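PDB 4JMK: dual specificity protein phosphatase 8 from Homo sapiens, which probably dephosphorylates phosphotyrosine, phosphoserine and phosphothreonine in proteins and is thought to restrain MAP kinase signalling through this catalytic domain. Local coordinates for residues I55-C60 / F129-Q134; S95-I100 / I125-N130; I29-N34 / E47-R52; D17-D22 / P40-I45. The protein carries 1 engineered substitution. All coordinates share one frame; numbering follows the deposited sequence.

Interaction 1. Residues I55-C60 / F129-Q134; sequences INDNYC and FNFLGQ
The loop that follows strand 50-52, which matches in position the general-acid loop of protein tyrosine phosphatases, meets the first turn of helix 129-148 as Asn58 and Tyr59 lie against Asn130, with Phe131 alongside. ND2 of Asn130 donates to Asn58 O over 3.1 Å, at a moderately bent N-H...O angle of 147°. With chi1 at 168°, the Asn130 amide swings opposite its own backbone N and toward the loop, passing the tyrosine ring in the opposite sense. Both ends of the amide are employed: ND2 also bonds to Glu61 O, while OD1 accepts from Gln134 NE2 one turn on, 2.9 Å away and from above the carbonyl plane. The loop is stiffened from within. Asn58 OD1 takes the N-H of Cys60 at 2.7 Å, an Asx turn, and Asn58 ND2 gives to Asn56 OD1 in the amide plane. On the Asn56-Asp57 side, the edge of Phe131 faces Asn56 O, 3.5 Å from its CZ. Asp57 reaches the same ring with OD1, 3.3 Å from CE1, its carboxylate inclined 38° to it; this oxygen is bonded to Ser93 OG. Tyr59 runs beside Phe129, CE2 to CB 4.0 Å. Asn58 O thus receives the one direct hydrogen bond, Asn56 O and the Asp57 carboxylate lie probably favourably near weakly positive C-H groups of Phe131, and the Tyr59 ring packs over much of the rest.

Interaction 2. Residues S95-I100 / I125-N130; sequences SATIAI and ISPNFN
Thr97 OG1 gives its hydrogen to Ser93 O, one turn earlier in the chain, and also touches Pro127, whose CB lies 3.5 Å from that oxygen. The hydroxyl is placed by a first torsion of -57°, with OG1 beside the backbone N and CG2 opposite it, and the threonine and proline side chains cross at a slant. Otherwise the contact is hydrocarbon. The CB of Ala96 packs 3.7 Å from Ile125 CG2. Ile125 holds CG1 between its backbone N and carbonyl carbon, and CD1 then extends to the CD1 of Ile100, 4.2 Å away. Pro127 CG fills the angle between Ala96 and Ile100, at 4.3 Å from Ala96 CB. Here helix 94-107, which leads out of the phosphate-binding loop of the HCX5R signature, packs against the connection from helix 111-121 to helix 129-148. That connection ends at Asn128, the N-cap of helix 129-148, whose OD1 accepts weakly from Asn130 N. The backbone of the loop is tied to the same phosphate-binding loop: Asn128 N bonds to Ser93 OG, and Ser126 pairs with Ile92 through the main chain. On helix 94-107 itself, Ser95 OG bonds to OG of Ser88, the engineered residue at the nucleophile position.

Interaction 3. Residues I29-N34 / E47-R52; sequences ISYVLN and ESRFMR
Arg49 lays its aliphatic stem across the face of Tyr31, with CG above the middle of the ring and 3.9 Å from its centroid, a CH-pi contact. Its chain is extended from CG to NE and carries the guanidinium past the ring, whose plane it meets at 62°. A water joins Tyr31 OH to Arg49 NH2, weakly on the arginine side. Further along, Leu33 and Met51 run side by side in the same sense, Leu33 CD1 lying 3.6 Å from Met51 CG. On the reverse side of the sheet Phe50 slants across Val32, its CD1 4.0 Å from Val32 CG1, and presents its edge to the amide of Asn34. Asn34 and Arg52 also point alike, amide and guanidinium planes 57° apart. The backbones are parallel strands, with Arg49 O accepting from Val32 N at 3.0 Å, Val32 O from Met51 N, and Met51 O from Asn34 N at 2.9 Å. This pairs the outermost strand 50-52 with 29-34, itself bound to central strand 83-87. Asn34 ND2 and Arg52 NH1, two donors 3.4 Å apart, share no bond; Asn34 ND2 and Arg52 NH2 converge on Cys39 O, Arg52 NH1 goes on to Ser36 O, and Asn34 OD1 is bonded to Ser36 OG, so loop oxygens hold them.

Interaction 4. Residues D17-D22 / P40-I45; sequences DVLNKD and PKPDFI
Phe44 receives Lys21 over one face of its ring: Lys21 CG sits 4.0 Å from the centroid in a CH-pi contact, displaced toward the rim, and Pro42 CB covers the opposite face. The lysine chain bends at chi3 (84°) and chi4, meeting the ring with CA, CB, CG and CD while its end leads away. The ring's tip, CZ, comes within 3.3 Å of Val18 O. This carbonyl oxygen is buried without a hydrogen-bond partner, its neighbours here being that C-H and Pro42 CG at 3.5 Å. Leu19 divides its two methyls between prolines, CD1 toward Pro40 CG at 4.2 Å and CD2 toward Pro42 CB at 4.1 Å, crossing each roughly at right angles. Behind this layer, Phe44 (CG between backbone N and carbonyl carbon, chi1 54°) is set by a type I turn closed by Ile45 N to Pro42 O, 3.2 Å. Lys41 NZ braces the turn, bonding to Ile45 O at 2.8 Å and to Pro42 O from the carbonyl face opposite Ile45 N. Across the contact, Asn20 caps helix 21-26 through Leu23 N. The arrangement is a loop with two prolines, linking strands 29-34 and 50-52, folded by a beta turn against the junction of two short helices.

How the interactions relate
Interactions 1 and 2 lie 8 Å apart, centre to centre. Both include the start of helix 129-148, though Phe129 and Asn130 make no contact across interaction 2; the joint is Ser93 OG, bonded to Asp57 and to Asn128. Interactions 3 and 4, centres 10 Å apart, meet where Phe50 CG approaches Lys41 CD at 3.5 Å, and their segments alternate along the chain. The two groups are joined by Ile98 CG2 on Leu33 CD2, 4.0 Å. Each contact has one side chain near that of Ser88, the engineered residue at the predicted phosphocysteine position: Asn34, Asp57, Ala96 and Val18 at about 6, 7, 7 and 9 Å. A sulfate, probably from crystallisation, sits about 3 Å from the Asn56 side chain.

Interaction 1. Residues I55-C60 / F129-Q134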
loop_
_atom_site.group_PDB
_atom_site.type_symbol
_atom_site.label_atom_id
_atom_site.label_comp_id
_atom_site.label_asym_id
_atom_site.label_seq_id
_atom_site.Cartn_x
_atom_site.Cartn_y
_atom_site.Cartn_z
ATOM N N ILE A 55 1.347 -7.929 -9.387
ATOM C CA ILE A 55 0.831 -9.133 -8.735
ATOM C C ILE A 55 -0.665 -9.348 -8.966
ATOM O O ILE A 55 -1.437 -8.392 -9.066
ATOM C CB ILE A 55 1.098 -9.103 -7.212
ATOM C CG1 ILE A 55 0.426 -7.880 -6.571
ATOM C CG2 ILE A 55 2.595 -9.108 -6.936
ATOM C CD1 ILE A 55 0.566 -7.809 -5.056
ATOM N N ASN A 56 -1.059 -10.619 -9.029
ATOM C CA ASN A 56 -2.456 -11.026 -9.146
ATOM C C ASN A 56 -3.066 -11.245 -7.754
ATOM O O ASN A 56 -2.335 -11.497 -6.800
ATOM C CB ASN A 56 -2.510 -12.325 -9.963
ATOM C CG ASN A 56 -3.917 -12.708 -10.383
ATOM O OD1 ASN A 56 -4.433 -13.756 -9.988
ATOM N ND2 ASN A 56 -4.543 -11.864 -11.192
ATOM N N ASP A 57 -4.389 -11.154 -7.624
ATOM C CA ASP A 57 -5.017 -11.366 -6.315
ATOM C C ASP A 57 -5.414 -12.827 -6.107
ATOM O O ASP A 57 -6.538 -13.218 -6.428
ATOM C CB ASP A 57 -6.252 -10.473 -6.141
ATOM C CG ASP A 57 -6.869 -10.590 -4.755
ATOM O OD1 ASP A 57 -6.113 -10.564 -3.754
ATOM O OD2 ASP A 57 -8.111 -10.710 -4.663
ATOM N N ASN A 58 -4.503 -13.633 -5.570
ATOM C CA ASN A 58 -4.801 -15.052 -5.378
ATOM C C ASN A 58 -4.064 -15.670 -4.204
ATOM O O ASN A 58 -3.312 -14.994 -3.508
ATOM C CB ASN A 58 -4.561 -15.865 -6.663
ATOM C CG ASN A 58 -3.093 -15.920 -7.064
ATOM O OD1 ASN A 58 -2.244 -16.394 -6.307
ATOM N ND2 ASN A 58 -2.795 -15.457 -8.273
ATOM N N TYR A 59 -4.274 -16.969 -3.995
ATOM C CA TYR A 59 -3.744 -17.624 -2.801
ATOM C C TYR A 59 -2.278 -18.052 -2.921
ATOM O O TYR A 59 -1.666 -18.466 -1.939
ATOM C CB TYR A 59 -4.655 -18.781 -2.358
ATOM C CG TYR A 59 -5.913 -18.313 -1.637
ATOM C CD1 TYR A 59 -7.119 -18.161 -2.319
ATOM C CD2 TYR A 59 -5.887 -18.011 -0.275
ATOM C CE1 TYR A 59 -8.268 -17.725 -1.660
ATOM C CE2 TYR A 59 -7.029 -17.573 0.391
ATOM C CZ TYR A 59 -8.215 -17.432 -0.304
ATOM O OH TYR A 59 -9.344 -16.998 0.361
ATOM N N CYS A 60 -1.705 -17.913 -4.112
ATOM C CA CYS A 60 -0.323 -18.325 -4.328
ATOM C C CYS A 60 0.594 -17.182 -4.745
ATOM O O CYS A 60 1.812 -17.362 -4.821
ATOM C CB CYS A 60 -0.264 -19.452 -5.364
ATOM S SG CYS A 60 -1.357 -20.829 -4.986
ATOM N N PHE A 129 -6.217 -14.521 2.582
ATOM C CA PHE A 129 -5.429 -15.043 3.694
ATOM C C PHE A 129 -3.949 -15.170 3.349
ATOM O O PHE A 129 -3.084 -15.010 4.215
ATOM C CB PHE A 129 -5.970 -16.407 4.111
ATOM C CG PHE A 129 -7.342 -16.350 4.718
ATOM C CD1 PHE A 129 -8.306 -17.289 4.376
ATOM C CD2 PHE A 129 -7.659 -15.375 5.651
ATOM C CE1 PHE A 129 -9.571 -17.248 4.946
ATOM C CE2 PHE A 129 -8.918 -15.328 6.221
ATOM C CZ PHE A 129 -9.877 -16.263 5.867
ATOM N N ASN A 130 -3.667 -15.503 2.096
ATOM C CA ASN A 130 -2.289 -15.620 1.633
ATOM C C ASN A 130 -1.515 -14.308 1.869
ATOM O O ASN A 130 -0.390 -14.321 2.380
ATOM C CB ASN A 130 -2.282 -16.049 0.159
ATOM C CG ASN A 130 -0.913 -15.927 -0.494
ATOM O OD1 ASN A 130 0.082 -16.442 0.022
ATOM N ND2 ASN A 130 -0.857 -15.240 -1.635
ATOM N N PHE A 131 -2.117 -13.173 1.517
ATOM C CA PHE A 131 -1.466 -11.875 1.746
ATOM C C PHE A 131 -1.356 -11.529 3.221
ATOM O O PHE A 131 -0.329 -11.005 3.676
ATOM C CB PHE A 131 -2.194 -10.750 0.988
ATOM C CG PHE A 131 -2.120 -10.889 -0.504
ATOM C CD1 PHE A 131 -3.097 -10.330 -1.315
ATOM C CD2 PHE A 131 -1.075 -11.598 -1.096
ATOM C CE1 PHE A 131 -3.036 -10.479 -2.700
ATOM C CE2 PHE A 131 -1.002 -11.744 -2.483
ATOM C CZ PHE A 131 -1.985 -11.184 -3.282
ATOM N N LEU A 132 -2.402 -11.823 3.985
ATOM C CA LEU A 132 -2.347 -11.581 5.427
ATOM C C LEU A 132 -1.216 -12.381 6.103
ATOM O O LEU A 132 -0.524 -11.872 6.990
ATOM C CB LEU A 132 -3.705 -11.890 6.081
ATOM C CG LEU A 132 -4.831 -10.895 5.822
ATOM C CD1 LEU A 132 -6.112 -11.362 6.498
ATOM C CD2 LEU A 132 -4.424 -9.504 6.326
ATOM N N GLY A 133 -1.019 -13.626 5.672
ATOM C CA GLY A 133 0.075 -14.433 6.192
ATOM C C GLY A 133 1.448 -13.870 5.845
ATOM O O GLY A 133 2.378 -13.933 6.658
ATOM N N GLN A 134 1.588 -13.324 4.637
ATOM C CA GLN A 134 2.839 -12.676 4.247
ATOM C C GLN A 134 3.128 -11.451 5.115
ATOM O O GLN A 134 4.286 -11.159 5.402
ATOM C CB GLN A 134 2.843 -12.363 2.744
ATOM C CG GLN A 134 2.886 -13.633 1.888
ATOM C CD GLN A 134 2.717 -13.378 0.397
ATOM O OE1 GLN A 134 3.339 -12.476 -0.169
ATOM N NE2 GLN A 134 1.879 -14.186 -0.251
#

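Interaction 2. Residues S95-I100 / I125-N130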
loop_
_atom_site.group_PDB
_atom_site.type_symbol
_atom_site.label_atom_id
_atom_site.label_comp_id
_atom_site.label_asym_id
_atom_site.label_seq_id
_atom_site.Cartn_x
_atom_site.Cartn_y
_atom_site.Cartn_z
ATOM N N SER A 95 -3.666 -3.944 -2.642
ATOM C CA SER A 95 -3.310 -2.614 -2.177
ATOM C C SER A 95 -3.483 -2.471 -0.666
ATOM O O SER A 95 -2.654 -1.855 0.014
ATOM C CB SER A 95 -4.160 -1.580 -2.912
ATOM O OG SER A 95 -5.537 -1.879 -2.757
ATOM N N ALA A 96 -4.550 -3.055 -0.124
ATOM C CA ALA A 96 -4.797 -2.945 1.313
ATOM C C ALA A 96 -3.622 -3.535 2.096
ATOM O O ALA A 96 -3.174 -2.969 3.098
ATOM C CB ALA A 96 -6.102 -3.661 1.672
ATOM N N THR A 97 -3.114 -4.672 1.632
ATOM C CA THR A 97 -1.994 -5.312 2.333
ATOM C C THR A 97 -0.744 -4.424 2.323
ATOM O O THR A 97 -0.036 -4.313 3.325
ATOM C CB THR A 97 -1.703 -6.711 1.751
ATOM O OG1 THR A 97 -2.898 -7.506 1.826
ATOM C CG2 THR A 97 -0.602 -7.406 2.556
ATOM N N ILE A 98 -0.483 -3.761 1.205
ATOM C CA ILE A 98 0.658 -2.839 1.155
ATOM C C ILE A 98 0.516 -1.699 2.163
ATOM O O ILE A 98 1.470 -1.388 2.892
ATOM C CB ILE A 98 0.894 -2.319 -0.274
ATOM C CG1 ILE A 98 1.414 -3.471 -1.138
ATOM C CG2 ILE A 98 1.898 -1.132 -0.289
ATOM C CD1 ILE A 98 1.447 -3.176 -2.646
ATOM N N ALA A 99 -0.673 -1.097 2.230
ATOM C CA ALA A 99 -0.941 -0.037 3.206
ATOM C C ALA A 99 -0.715 -0.526 4.631
ATOM O O ALA A 99 -0.148 0.203 5.465
ATOM C CB ALA A 99 -2.363 0.480 3.052
ATOM N N ILE A 100 -1.168 -1.744 4.916
ATOM C CA ILE A 100 -0.993 -2.314 6.263
ATOM C C ILE A 100 0.483 -2.479 6.576
ATOM O O ILE A 100 0.928 -2.096 7.655
ATOM C CB ILE A 100 -1.744 -3.664 6.437
ATOM C CG1 ILE A 100 -3.251 -3.420 6.321
ATOM C CG2 ILE A 100 -1.433 -4.284 7.807
ATOM C CD1 ILE A 100 -4.082 -4.673 6.048
ATOM N N ILE A 125 -12.118 -3.423 3.306
ATOM C CA ILE A 125 -10.943 -4.231 2.960
ATOM C C ILE A 125 -11.165 -5.661 3.419
ATOM O O ILE A 125 -11.850 -5.907 4.415
ATOM C CB ILE A 125 -9.593 -3.707 3.524
ATOM C CG1 ILE A 125 -9.529 -3.802 5.051
ATOM C CG2 ILE A 125 -9.293 -2.292 3.024
ATOM C CD1 ILE A 125 -8.111 -3.720 5.594
ATOM N N SER A 126 -10.605 -6.599 2.670
ATOM C CA SER A 126 -10.773 -8.015 2.969
ATOM C C SER A 126 -9.639 -8.795 2.329
ATOM O O SER A 126 -9.877 -9.570 1.401
ATOM C CB SER A 126 -12.100 -8.511 2.405
ATOM O OG SER A 126 -12.255 -9.903 2.647
ATOM N N PRO A 127 -8.398 -8.579 2.807
ATOM C CA PRO A 127 -7.256 -9.179 2.104
ATOM C C PRO A 127 -7.312 -10.695 2.172
ATOM O O PRO A 127 -7.705 -11.274 3.203
ATOM C CB PRO A 127 -6.038 -8.647 2.877
ATOM C CG PRO A 127 -6.548 -7.453 3.662
ATOM C CD PRO A 127 -7.971 -7.826 4.000
ATOM N N ASN A 128 -6.960 -11.350 1.074
ATOM C CA ASN A 128 -7.004 -12.800 1.076
ATOM C C ASN A 128 -5.977 -13.322 2.084
ATOM O O ASN A 128 -5.011 -12.624 2.442
ATOM C CB ASN A 128 -6.785 -13.365 -0.317
ATOM C CG ASN A 128 -5.388 -13.871 -0.520
ATOM O OD1 ASN A 128 -5.147 -15.077 -0.543
ATOM N ND2 ASN A 128 -4.450 -12.956 -0.670
ATOM N N PHE A 129 -6.217 -14.521 2.582
ATOM C CA PHE A 129 -5.429 -15.043 3.694
ATOM C C PHE A 129 -3.949 -15.170 3.349
ATOM O O PHE A 129 -3.084 -15.010 4.215
ATOM C CB PHE A 129 -5.970 -16.407 4.111
ATOM C CG PHE A 129 -7.342 -16.350 4.718
ATOM C CD1 PHE A 129 -8.306 -17.289 4.376
ATOM C CD2 PHE A 129 -7.659 -15.375 5.651
ATOM C CE1 PHE A 129 -9.571 -17.248 4.946
ATOM C CE2 PHE A 129 -8.918 -15.328 6.221
ATOM C CZ PHE A 129 -9.877 -16.263 5.867
ATOM N N ASN A 130 -3.667 -15.503 2.096
ATOM C CA ASN A 130 -2.289 -15.620 1.633
ATOM C C ASN A 130 -1.515 -14.308 1.869
ATOM O O ASN A 130 -0.390 -14.321 2.380
ATOM C CB ASN A 130 -2.282 -16.049 0.159
ATOM C CG ASN A 130 -0.913 -15.927 -0.494
ATOM O OD1 ASN A 130 0.082 -16.442 0.022
ATOM N ND2 ASN A 130 -0.857 -15.240 -1.635
#

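Interaction 3. Residues I29-N34 / E47-R52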
loop_
_atom_site.group_PDB
_atom_site.type_symbol
_atom_site.label_atom_id
_atom_site.label_comp_id
_atom_site.label_asym_id
_atom_site.label_seq_id
_atom_site.Cartn_x
_atom_site.Cartn_y
_atom_site.Cartn_z
ATOM N N ILE A 29 -3.566 14.437 -5.827
ATOM C CA ILE A 29 -2.761 13.203 -5.826
ATOM C C ILE A 29 -1.914 13.065 -7.090
ATOM O O ILE A 29 -2.449 12.984 -8.211
ATOM C CB ILE A 29 -3.660 11.959 -5.644
ATOM C CG1 ILE A 29 -4.451 12.097 -4.344
ATOM C CG2 ILE A 29 -2.807 10.669 -5.615
ATOM C CD1 ILE A 29 -5.515 11.022 -4.164
ATOM N N SER A 30 -0.591 13.022 -6.913
ATOM C CA SER A 30 0.341 13.004 -8.043
ATOM C C SER A 30 1.189 11.732 -8.119
ATOM O O SER A 30 1.789 11.456 -9.157
ATOM C CB SER A 30 1.249 14.248 -8.023
ATOM O OG SER A 30 2.187 14.215 -6.943
ATOM N N TYR A 31 1.230 10.959 -7.030
ATOM C CA TYR A 31 1.949 9.678 -7.002
ATOM C C TYR A 31 0.972 8.506 -6.971
ATOM O O TYR A 31 -0.046 8.564 -6.269
ATOM C CB TYR A 31 2.800 9.574 -5.734
ATOM C CG TYR A 31 4.121 10.304 -5.775
ATOM C CD1 TYR A 31 4.178 11.686 -5.690
ATOM C CD2 TYR A 31 5.312 9.602 -5.858
ATOM C CE1 TYR A 31 5.389 12.347 -5.698
ATOM C CE2 TYR A 31 6.526 10.251 -5.869
ATOM C CZ TYR A 31 6.557 11.620 -5.790
ATOM O OH TYR A 31 7.767 12.269 -5.801
ATOM N N VAL A 32 1.312 7.439 -7.687
ATOM C CA VAL A 32 0.469 6.238 -7.764
ATOM C C VAL A 32 1.279 4.956 -7.606
ATOM O O VAL A 32 2.259 4.723 -8.339
ATOM C CB VAL A 32 -0.292 6.150 -9.102
ATOM C CG1 VAL A 32 -1.015 4.773 -9.224
ATOM C CG2 VAL A 32 -1.307 7.292 -9.219
ATOM N N LEU A 33 0.864 4.128 -6.648
ATOM C CA LEU A 33 1.404 2.783 -6.482
ATOM C C LEU A 33 0.315 1.802 -6.894
ATOM O O LEU A 33 -0.712 1.682 -6.227
ATOM C CB LEU A 33 1.822 2.544 -5.024
ATOM C CG LEU A 33 2.550 1.244 -4.690
ATOM C CD1 LEU A 33 3.688 1.014 -5.608
ATOM C CD2 LEU A 33 3.059 1.284 -3.235
ATOM N N ASN A 34 0.550 1.118 -8.006
ATOM C CA ASN A 34 -0.442 0.276 -8.667
ATOM C C ASN A 34 -0.083 -1.176 -8.401
ATOM O O ASN A 34 0.895 -1.693 -8.963
ATOM C CB ASN A 34 -0.370 0.583 -10.164
ATOM C CG ASN A 34 -1.334 -0.235 -10.999
ATOM O OD1 ASN A 34 -1.749 -1.332 -10.623
ATOM N ND2 ASN A 34 -1.655 0.282 -12.178
ATOM N N GLU A 47 5.485 9.262 -15.235
ATOM C CA GLU A 47 6.195 7.997 -15.059
ATOM C C GLU A 47 7.076 7.988 -13.812
ATOM O O GLU A 47 7.155 6.980 -13.099
ATOM C CB GLU A 47 7.030 7.667 -16.299
ATOM C CG GLU A 47 7.602 6.253 -16.282
ATOM C CD GLU A 47 6.516 5.179 -16.294
ATOM O OE1 GLU A 47 6.689 4.145 -15.609
ATOM O OE2 GLU A 47 5.495 5.364 -16.997
ATOM N N SER A 48 7.723 9.114 -13.527
ATOM C CA SER A 48 8.623 9.172 -12.376
ATOM C C SER A 48 7.867 9.152 -11.039
ATOM O O SER A 48 8.473 8.991 -9.984
ATOM C CB SER A 48 9.512 10.419 -12.442
ATOM O OG SER A 48 8.740 11.600 -12.335
ATOM N N ARG A 49 6.552 9.341 -11.085
ATOM C CA ARG A 49 5.728 9.303 -9.883
ATOM C C ARG A 49 4.817 8.071 -9.886
ATOM O O ARG A 49 3.759 8.055 -9.250
ATOM C CB ARG A 49 4.908 10.589 -9.779
ATOM C CG ARG A 49 5.784 11.834 -9.560
ATOM C CD ARG A 49 4.986 13.105 -9.778
ATOM N NE ARG A 49 5.697 14.305 -9.348
ATOM C CZ ARG A 49 6.612 14.950 -10.070
ATOM N NH1 ARG A 49 6.969 14.505 -11.277
ATOM N NH2 ARG A 49 7.185 16.042 -9.574
ATOM N N PHE A 50 5.248 7.039 -10.599
ATOM C CA PHE A 50 4.441 5.834 -10.755
ATOM C C PHE A 50 5.261 4.598 -10.454
ATOM O O PHE A 50 6.404 4.495 -10.893
ATOM C CB PHE A 50 3.926 5.734 -12.193
ATOM C CG PHE A 50 3.145 4.472 -12.468
ATOM C CD1 PHE A 50 1.816 4.359 -12.053
ATOM C CD2 PHE A 50 3.741 3.396 -13.114
ATOM C CE1 PHE A 50 1.097 3.201 -12.297
ATOM C CE2 PHE A 50 3.019 2.231 -13.365
ATOM C CZ PHE A 50 1.699 2.138 -12.952
ATOM N N MET A 51 4.674 3.648 -9.731
ATOM C CA MET A 51 5.333 2.363 -9.496
ATOM C C MET A 51 4.321 1.239 -9.587
ATOM O O MET A 51 3.242 1.329 -8.999
ATOM C CB MET A 51 5.996 2.332 -8.118
ATOM C CG MET A 51 6.554 0.947 -7.757
ATOM S SD MET A 51 7.256 0.905 -6.095
ATOM C CE MET A 51 7.506 -0.867 -5.886
ATOM N N ARG A 52 4.659 0.184 -10.324
ATOM C CA ARG A 52 3.799 -1.001 -10.393
ATOM C C ARG A 52 4.349 -2.118 -9.505
ATOM O O ARG A 52 5.553 -2.368 -9.503
ATOM C CB ARG A 52 3.685 -1.511 -11.837
ATOM C CG ARG A 52 2.748 -2.734 -11.991
ATOM C CD ARG A 52 2.499 -3.142 -13.462
ATOM N NE ARG A 52 1.896 -2.073 -14.260
ATOM C CZ ARG A 52 0.589 -1.808 -14.310
ATOM N NH1 ARG A 52 -0.281 -2.533 -13.606
ATOM N NH2 ARG A 52 0.144 -0.822 -15.074
HETATM O O HOH W 1 4.369 15.831 -7.977
HETATM O O HOH W 2 7.892 15.287 -6.565
#

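Interaction 4. Residues D17-D22 / P40-I45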
loop_
_atom_site.group_PDB
_atom_site.type_symbol
_atom_site.label_atom_id
_atom_site.label_comp_id
_atom_site.label_asym_id
_atom_site.label_seq_id
_atom_site.Cartn_x
_atom_site.Cartn_y
_atom_site.Cartn_z
ATOM N N ASP A 17 -11.295 4.691 -8.694
ATOM C CA ASP A 17 -10.775 5.901 -8.052
ATOM C C ASP A 17 -9.609 6.524 -8.828
ATOM O O ASP A 17 -9.638 7.715 -9.164
ATOM C CB ASP A 17 -10.299 5.605 -6.621
ATOM C CG ASP A 17 -11.431 5.262 -5.681
ATOM O OD1 ASP A 17 -12.558 5.748 -5.907
ATOM O OD2 ASP A 17 -11.188 4.515 -4.704
ATOM N N VAL A 18 -8.582 5.727 -9.104
ATOM C CA VAL A 18 -7.326 6.259 -9.637
ATOM C C VAL A 18 -7.483 6.772 -11.075
ATOM O O VAL A 18 -6.710 7.618 -11.529
ATOM C CB VAL A 18 -6.183 5.213 -9.554
ATOM C CG1 VAL A 18 -6.314 4.177 -10.672
ATOM C CG2 VAL A 18 -4.821 5.889 -9.624
ATOM N N LEU A 19 -8.503 6.281 -11.777
ATOM C CA LEU A 19 -8.746 6.691 -13.165
ATOM C C LEU A 19 -9.707 7.874 -13.260
ATOM O O LEU A 19 -9.933 8.426 -14.347
ATOM C CB LEU A 19 -9.273 5.514 -13.995
ATOM C CG LEU A 19 -8.300 4.346 -14.177
ATOM C CD1 LEU A 19 -8.943 3.226 -14.998
ATOM C CD2 LEU A 19 -7.014 4.823 -14.836
ATOM N N ASN A 20 -10.262 8.268 -12.121
ATOM C CA ASN A 20 -11.137 9.431 -12.057
ATOM C C ASN A 20 -10.296 10.701 -11.965
ATOM O O ASN A 20 -9.908 11.110 -10.861
ATOM C CB ASN A 20 -12.052 9.305 -10.834
ATOM C CG ASN A 20 -13.125 10.374 -10.783
ATOM O OD1 ASN A 20 -12.886 11.537 -11.110
ATOM N ND2 ASN A 20 -14.312 9.988 -10.352
ATOM N N LYS A 21 -10.012 11.327 -13.109
ATOM C CA LYS A 21 -9.083 12.466 -13.129
ATOM C C LYS A 21 -9.509 13.575 -12.180
ATOM O O LYS A 21 -8.684 14.129 -11.450
ATOM C CB LYS A 21 -8.917 13.033 -14.543
ATOM C CG LYS A 21 -7.879 14.152 -14.621
ATOM C CD LYS A 21 -7.575 14.543 -16.060
ATOM C CE LYS A 21 -8.588 15.539 -16.601
ATOM N NZ LYS A 21 -8.491 16.873 -15.902
ATOM N N ASP A 22 -10.800 13.881 -12.171
ATOM C CA ASP A 22 -11.305 14.938 -11.305
ATOM C C ASP A 22 -11.071 14.638 -9.837
ATOM O O ASP A 22 -10.682 15.520 -9.082
ATOM C CB ASP A 22 -12.787 15.184 -11.567
ATOM C CG ASP A 22 -13.041 15.735 -12.953
ATOM O OD1 ASP A 22 -12.076 16.251 -13.568
ATOM O OD2 ASP A 22 -14.198 15.642 -13.417
ATOM N N PRO A 40 -4.329 -0.166 -15.614
ATOM C CA PRO A 40 -3.457 0.754 -16.356
ATOM C C PRO A 40 -2.984 1.925 -15.495
ATOM O O PRO A 40 -3.677 2.310 -14.538
ATOM C CB PRO A 40 -4.384 1.278 -17.457
ATOM C CG PRO A 40 -5.755 1.265 -16.817
ATOM C CD PRO A 40 -5.760 0.047 -15.908
ATOM N N LYS A 41 -1.817 2.481 -15.819
ATOM C CA LYS A 41 -1.422 3.782 -15.277
ATOM C C LYS A 41 -2.359 4.813 -15.884
ATOM O O LYS A 41 -2.685 4.715 -17.071
ATOM C CB LYS A 41 0.022 4.134 -15.667
ATOM C CG LYS A 41 0.454 5.547 -15.236
ATOM C CD LYS A 41 1.938 5.853 -15.496
ATOM C CE LYS A 41 2.197 6.275 -16.936
ATOM N NZ LYS A 41 1.406 7.494 -17.285
ATOM N N PRO A 42 -2.803 5.797 -15.082
ATOM C CA PRO A 42 -3.637 6.857 -15.658
ATOM C C PRO A 42 -2.759 7.724 -16.543
ATOM O O PRO A 42 -1.586 7.936 -16.210
ATOM C CB PRO A 42 -4.083 7.667 -14.432
ATOM C CG PRO A 42 -3.765 6.807 -13.229
ATOM C CD PRO A 42 -2.579 5.995 -13.639
ATOM N N ASP A 43 -3.303 8.211 -17.649
ATOM C CA ASP A 43 -2.517 8.991 -18.602
ATOM C C ASP A 43 -1.977 10.264 -17.977
ATOM O O ASP A 43 -0.923 10.777 -18.387
ATOM C CB ASP A 43 -3.372 9.348 -19.819
ATOM C CG ASP A 43 -3.495 8.200 -20.789
ATOM O OD1 ASP A 43 -3.701 8.455 -21.999
ATOM O OD2 ASP A 43 -3.380 7.041 -20.337
ATOM N N PHE A 44 -2.704 10.770 -16.983
ATOM C CA PHE A 44 -2.384 12.050 -16.358
ATOM C C PHE A 44 -1.344 11.971 -15.239
ATOM O O PHE A 44 -1.033 12.988 -14.603
ATOM C CB PHE A 44 -3.666 12.743 -15.863
ATOM C CG PHE A 44 -4.515 11.891 -14.948
ATOM C CD1 PHE A 44 -4.242 11.822 -13.582
ATOM C CD2 PHE A 44 -5.593 11.179 -15.449
ATOM C CE1 PHE A 44 -5.029 11.049 -12.731
ATOM C CE2 PHE A 44 -6.384 10.405 -14.611
ATOM C CZ PHE A 44 -6.105 10.342 -13.253
ATOM N N ILE A 45 -0.800 10.773 -15.013
ATOM C CA ILE A 45 0.232 10.559 -13.996
ATOM C C ILE A 45 1.618 10.428 -14.643
ATOM O O ILE A 45 1.771 9.715 -15.638
ATOM C CB ILE A 45 -0.056 9.273 -13.160
ATOM C CG1 ILE A 45 -1.344 9.426 -12.337
ATOM C CG2 ILE A 45 1.116 8.950 -12.254
ATOM C CD1 ILE A 45 -1.322 10.614 -11.321
#